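Local atomic coordinates of Cry23AA1 (Bacillus thuringiensis, PDB entry 4RHZ), a protein that forms a binary crystal toxin with Cry37Aa1, has an aerolysin-type fold, binds zinc and probably acts as a pore-forming insecticidal protein. Residues Glu36-Pro49 against Ile95-Ser108. Numbering follows the deposited sequence.
Sequences ESVTPQFTEIPTEP and ISTKQSFKFGFVNS
A short parallel beta pairing, Glu44-Ile45 beside Gly104-Phe105, forms one edge of a small four-stranded mixed sheet in this aerolysin-type fold. Gly104 N donates to Thr43 O, Ile45 N to Gly104 O (2.7 Å) and, just past the pair, Val106 N to Ile45 O. Ile45 and Phe105 project from the same face of the pairing. With its CG1 anti to the carbonyl carbon (chi1 -51°), Ile45 sets that methylene over the Phe105 ring in a CH-pi contact, 4.0 Å from CG1 to the ring centroid, while its CD1 reaches back to Phe103 CB. Pro49 CG covers the opposite ring face, and Thr47 O approaches the ring edge in its plane. A water donates to Glu44 OE1 and accepts from Asn107 N, in the type II turn Phe105-Ser108. Asn107 ND2 donates a long hydrogen bond (3.3 Å) to the anti lone pair of Glu48 OE2, which is tilted from the Asn107 amide plane. Earlier in the chain, strands 36-40 and 96-105 cross at 41° and meet largely through side chains: Val38 CG1 and Pro40 CD both come to the edge of the Phe101 ring. Strand 32-40 pairs antiparallel with strand 146-179, whose Tyr159 packs on Phe103; strand 111-119 flanks 96-105, Ile219 and Leu225 of strand 211-235 touch Phe103 and Phe105, and Glu48 OE1 is hydrogen-bonded to Thr105 of the Cry37Aa1 chain.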
loop_
_atom_site.group_PDB
_atom_site.type_symbol
_atom_site.label_atom_id
_atom_site.label_comp_id
_atom_site.label_asym_id
_atom_site.label_seq_id
_atom_site.Cartn_x
_atom_site.Cartn_y
_atom_site.Cartn_z
ATOM N N GLU A 36 7.402 -25.283 9.783
ATOM C CA GLU A 36 7.649 -24.194 8.822
ATOM C C GLU A 36 6.570 -23.127 9.017
ATOM O O GLU A 36 5.380 -23.432 9.236
ATOM C CB GLU A 36 7.564 -24.696 7.389
ATOM C CG GLU A 36 8.675 -25.641 6.997
ATOM C CD GLU A 36 8.241 -27.084 6.998
ATOM O OE1 GLU A 36 7.552 -27.527 7.950
ATOM O OE2 GLU A 36 8.566 -27.766 6.006
ATOM N N SER A 37 6.985 -21.879 8.934
ATOM C CA SER A 37 6.096 -20.802 9.254
ATOM C C SER A 37 6.612 -19.518 8.671
ATOM O O SER A 37 7.692 -19.059 9.061
ATOM C CB SER A 37 6.007 -20.679 10.767
ATOM O OG SER A 37 5.209 -19.557 11.123
ATOM N N VAL A 38 5.865 -18.953 7.725
ATOM C CA VAL A 38 6.154 -17.601 7.275
ATOM C C VAL A 38 5.088 -16.651 7.885
ATOM O O VAL A 38 3.883 -16.833 7.685
ATOM C CB VAL A 38 6.142 -17.523 5.740
ATOM C CG1 VAL A 38 6.187 -16.053 5.270
ATOM C CG2 VAL A 38 7.295 -18.386 5.124
ATOM N N THR A 39 5.535 -15.690 8.675
ATOM C CA THR A 39 4.634 -14.769 9.305
ATOM C C THR A 39 5.023 -13.300 9.056
ATOM O O THR A 39 6.189 -12.926 9.144
ATOM C CB THR A 39 4.446 -15.047 10.829
ATOM O OG1 THR A 39 5.696 -14.922 11.465
ATOM C CG2 THR A 39 3.834 -16.459 11.120
ATOM N N PRO A 40 4.019 -12.468 8.720
ATOM C CA PRO A 40 4.143 -11.032 8.454
ATOM C C PRO A 40 4.532 -10.361 9.734
ATOM O O PRO A 40 4.017 -10.729 10.736
ATOM C CB PRO A 40 2.707 -10.625 8.056
ATOM C CG PRO A 40 1.828 -11.631 8.798
ATOM C CD PRO A 40 2.615 -12.922 8.655
ATOM N N GLN A 41 5.433 -9.393 9.701
ATOM C CA GLN A 41 5.829 -8.715 10.912
ATOM C C GLN A 41 4.719 -7.803 11.490
ATOM O O GLN A 41 4.715 -7.557 12.696
ATOM C CB GLN A 41 7.138 -7.945 10.702
ATOM C CG GLN A 41 8.301 -8.935 10.695
ATOM C CD GLN A 41 9.688 -8.321 10.625
ATOM O OE1 GLN A 41 9.863 -7.080 10.604
ATOM N NE2 GLN A 41 10.703 -9.199 10.578
ATOM N N PHE A 42 3.826 -7.303 10.618
ATOM C CA PHE A 42 2.634 -6.570 10.986
ATOM C C PHE A 42 1.601 -6.897 9.946
ATOM O O PHE A 42 1.895 -7.470 8.902
ATOM C CB PHE A 42 2.883 -5.044 11.081
ATOM C CG PHE A 42 3.513 -4.423 9.838
ATOM C CD1 PHE A 42 2.730 -4.128 8.719
ATOM C CD2 PHE A 42 4.869 -4.139 9.797
ATOM C CE1 PHE A 42 3.290 -3.556 7.567
ATOM C CE2 PHE A 42 5.450 -3.575 8.658
ATOM C CZ PHE A 42 4.644 -3.291 7.517
ATOM N N THR A 43 0.379 -6.512 10.230
ATOM C CA THR A 43 -0.715 -6.869 9.371
ATOM C C THR A 43 -1.584 -5.658 8.919
ATOM O O THR A 43 -2.449 -5.789 8.043
ATOM C CB THR A 43 -1.505 -7.986 10.044
ATOM O OG1 THR A 43 -2.347 -8.616 9.086
ATOM C CG2 THR A 43 -2.308 -7.473 11.213
ATOM N N GLU A 44 -1.325 -4.492 9.520
ATOM C CA GLU A 44 -1.995 -3.249 9.178
ATOM C C GLU A 44 -1.067 -2.430 8.340
ATOM O O GLU A 44 -0.054 -1.936 8.845
ATOM C CB GLU A 44 -2.346 -2.426 10.439
ATOM C CG GLU A 44 -3.547 -2.937 11.248
ATOM C CD GLU A 44 -4.769 -1.992 11.110
ATOM O OE1 GLU A 44 -4.700 -0.842 11.659
ATOM O OE2 GLU A 44 -5.787 -2.416 10.470
ATOM N N ILE A 45 -1.402 -2.262 7.071
ATOM C CA ILE A 45 -0.554 -1.446 6.238
ATOM C C ILE A 45 -0.622 -0.062 6.839
ATOM O O ILE A 45 -1.708 0.472 6.999
ATOM C CB ILE A 45 -1.028 -1.378 4.767
ATOM C CG1 ILE A 45 -1.289 -2.786 4.171
ATOM C CG2 ILE A 45 -0.080 -0.544 3.929
ATOM C CD1 ILE A 45 -0.213 -3.777 4.560
ATOM N N PRO A 46 0.527 0.539 7.155
ATOM C CA PRO A 46 0.411 1.878 7.759
ATOM C C PRO A 46 0.318 3.016 6.744
ATOM O O PRO A 46 0.570 4.135 7.092
ATOM C CB PRO A 46 1.744 1.995 8.572
ATOM C CG PRO A 46 2.757 1.283 7.633
ATOM C CD PRO A 46 1.943 0.152 6.943
ATOM N N THR A 47 0.050 2.750 5.484
ATOM C CA THR A 47 -0.048 3.826 4.514
ATOM C C THR A 47 -1.513 3.793 4.030
ATOM O O THR A 47 -2.047 2.707 3.696
ATOM C CB THR A 47 0.942 3.592 3.361
ATOM O OG1 THR A 47 2.275 3.839 3.854
ATOM C CG2 THR A 47 0.717 4.583 2.216
ATOM N N GLU A 48 -2.186 4.935 4.026
ATOM C CA GLU A 48 -3.621 4.900 3.664
ATOM C C GLU A 48 -3.854 4.610 2.176
ATOM O O GLU A 48 -3.055 5.000 1.315
ATOM C CB GLU A 48 -4.303 6.224 4.041
ATOM C CG GLU A 48 -4.513 6.481 5.561
ATOM C CD GLU A 48 -5.393 7.741 5.800
ATOM O OE1 GLU A 48 -5.847 8.376 4.795
ATOM O OE2 GLU A 48 -5.630 8.087 6.981
ATOM N N PRO A 49 -4.927 3.916 1.853
ATOM C CA PRO A 49 -5.319 3.914 0.426
ATOM C C PRO A 49 -5.550 5.317 -0.193
ATOM O O PRO A 49 -5.860 6.267 0.535
ATOM C CB PRO A 49 -6.665 3.135 0.420
ATOM C CG PRO A 49 -6.782 2.476 1.747
ATOM C CD PRO A 49 -5.872 3.184 2.711
ATOM N N ILE A 95 12.679 -27.045 1.367
ATOM C CA ILE A 95 11.864 -26.406 2.416
ATOM C C ILE A 95 11.102 -25.229 1.771
ATOM O O ILE A 95 11.733 -24.282 1.291
ATOM C CB ILE A 95 12.689 -25.911 3.594
ATOM C CG1 ILE A 95 13.724 -26.972 4.021
ATOM C CG2 ILE A 95 11.760 -25.467 4.766
ATOM C CD1 ILE A 95 14.892 -26.320 4.788
ATOM N N SER A 96 9.765 -25.307 1.743
ATOM C CA SER A 96 8.955 -24.205 1.211
ATOM C C SER A 96 7.572 -24.073 1.876
ATOM O O SER A 96 7.118 -25.037 2.512
ATOM C CB SER A 96 8.861 -24.293 -0.331
ATOM O OG SER A 96 8.150 -25.432 -0.680
ATOM N N THR A 97 6.931 -22.891 1.743
ATOM C CA THR A 97 5.582 -22.628 2.291
ATOM C C THR A 97 4.774 -21.732 1.333
ATOM O O THR A 97 5.295 -20.714 0.875
ATOM C CB THR A 97 5.661 -21.829 3.591
ATOM O OG1 THR A 97 6.417 -22.530 4.561
ATOM C CG2 THR A 97 4.271 -21.564 4.192
ATOM N N LYS A 98 3.527 -22.123 1.028
ATOM C CA LYS A 98 2.558 -21.248 0.369
ATOM C C LYS A 98 1.927 -20.525 1.545
ATOM O O LYS A 98 1.294 -21.129 2.406
ATOM C CB LYS A 98 1.485 -22.053 -0.373
ATOM C CG LYS A 98 1.165 -21.644 -1.858
ATOM C CD LYS A 98 0.258 -20.374 -1.999
ATOM C CE LYS A 98 -0.085 -20.024 -3.476
ATOM N NZ LYS A 98 0.833 -18.939 -4.045
ATOM N N GLN A 99 2.175 -19.232 1.656
ATOM C CA GLN A 99 1.442 -18.500 2.667
ATOM C C GLN A 99 0.449 -17.458 2.115
ATOM O O GLN A 99 0.732 -16.725 1.168
ATOM C CB GLN A 99 2.342 -17.918 3.723
ATOM C CG GLN A 99 2.092 -18.604 5.036
ATOM C CD GLN A 99 1.106 -17.865 5.865
ATOM O OE1 GLN A 99 1.159 -16.648 5.924
ATOM N NE2 GLN A 99 0.204 -18.568 6.510
ATOM N N SER A 100 -0.712 -17.443 2.738
ATOM C CA SER A 100 -1.721 -16.459 2.442
ATOM C C SER A 100 -1.727 -15.397 3.521
ATOM O O SER A 100 -1.659 -15.705 4.695
ATOM C CB SER A 100 -3.080 -17.158 2.341
ATOM O OG SER A 100 -4.026 -16.366 3.010
ATOM N N PHE A 101 -1.790 -14.138 3.119
ATOM C CA PHE A 101 -1.842 -13.047 4.070
ATOM C C PHE A 101 -3.136 -12.153 3.909
ATOM O O PHE A 101 -3.584 -11.813 2.790
ATOM C CB PHE A 101 -0.641 -12.125 3.899
ATOM C CG PHE A 101 0.698 -12.794 3.811
ATOM C CD1 PHE A 101 1.155 -13.304 2.595
ATOM C CD2 PHE A 101 1.559 -12.801 4.919
ATOM C CE1 PHE A 101 2.383 -13.852 2.482
ATOM C CE2 PHE A 101 2.800 -13.349 4.820
ATOM C CZ PHE A 101 3.228 -13.884 3.603
ATOM N N LYS A 102 -3.670 -11.720 5.035
ATOM C CA LYS A 102 -4.812 -10.832 5.061
ATOM C C LYS A 102 -4.309 -9.525 5.609
ATOM O O LYS A 102 -3.957 -9.478 6.783
ATOM C CB LYS A 102 -5.878 -11.390 5.989
ATOM C CG LYS A 102 -6.419 -12.746 5.508
ATOM C CD LYS A 102 -7.643 -12.628 4.505
ATOM C CE LYS A 102 -8.306 -13.986 4.157
ATOM N NZ LYS A 102 -9.198 -14.485 5.261
ATOM N N PHE A 103 -4.219 -8.495 4.757
ATOM C CA PHE A 103 -3.781 -7.206 5.226
ATOM C C PHE A 103 -4.959 -6.217 5.352
ATOM O O PHE A 103 -5.875 -6.197 4.520
ATOM C CB PHE A 103 -2.710 -6.627 4.323
ATOM C CG PHE A 103 -1.422 -7.420 4.267
ATOM C CD1 PHE A 103 -0.884 -7.790 3.029
ATOM C CD2 PHE A 103 -0.737 -7.755 5.410
ATOM C CE1 PHE A 103 0.334 -8.510 2.934
ATOM C CE2 PHE A 103 0.483 -8.495 5.344
ATOM C CZ PHE A 103 1.022 -8.863 4.098
ATOM N N GLY A 104 -4.949 -5.431 6.423
ATOM C CA GLY A 104 -5.855 -4.286 6.554
ATOM C C GLY A 104 -5.101 -2.988 6.332
ATOM O O GLY A 104 -3.874 -2.983 6.173
ATOM N N PHE A 105 -5.819 -1.880 6.325
ATOM C CA PHE A 105 -5.189 -0.555 6.231
ATOM C C PHE A 105 -5.538 0.313 7.441
ATOM O O PHE A 105 -6.689 0.346 7.834
ATOM C CB PHE A 105 -5.628 0.125 4.949
ATOM C CG PHE A 105 -5.112 -0.534 3.723
ATOM C CD1 PHE A 105 -5.755 -1.633 3.190
ATOM C CD2 PHE A 105 -3.975 -0.059 3.104
ATOM C CE1 PHE A 105 -5.261 -2.244 2.071
ATOM C CE2 PHE A 105 -3.507 -0.645 1.977
ATOM C CZ PHE A 105 -4.140 -1.741 1.455
ATOM N N VAL A 106 -4.553 0.991 8.036
ATOM C CA VAL A 106 -4.812 1.743 9.261
ATOM C C VAL A 106 -5.797 2.872 8.974
ATOM O O VAL A 106 -5.758 3.536 7.918
ATOM C CB VAL A 106 -3.539 2.335 10.008
ATOM C CG1 VAL A 106 -2.674 1.227 10.777
ATOM C CG2 VAL A 106 -2.705 3.234 9.089
ATOM N N ASN A 107 -6.672 3.053 9.951
ATOM C CA ASN A 107 -7.751 4.043 9.924
ATOM C C ASN A 107 -8.929 3.622 9.025
ATOM O O ASN A 107 -9.885 4.403 8.897
ATOM C CB ASN A 107 -7.245 5.488 9.617
ATOM C CG ASN A 107 -5.992 5.915 10.473
ATOM O OD1 ASN A 107 -5.923 5.650 11.689
ATOM N ND2 ASN A 107 -5.014 6.597 9.824
ATOM N N SER A 108 -8.905 2.418 8.432
ATOM C CA SER A 108 -10.078 1.957 7.635
ATOM C C SER A 108 -10.441 0.472 7.642
ATOM O O SER A 108 -10.080 -0.272 8.552
ATOM C CB SER A 108 -10.062 2.470 6.200
ATOM O OG SER A 108 -8.868 2.125 5.537
HETATM O O HOH W 1 -7.330 0.965 11.862
#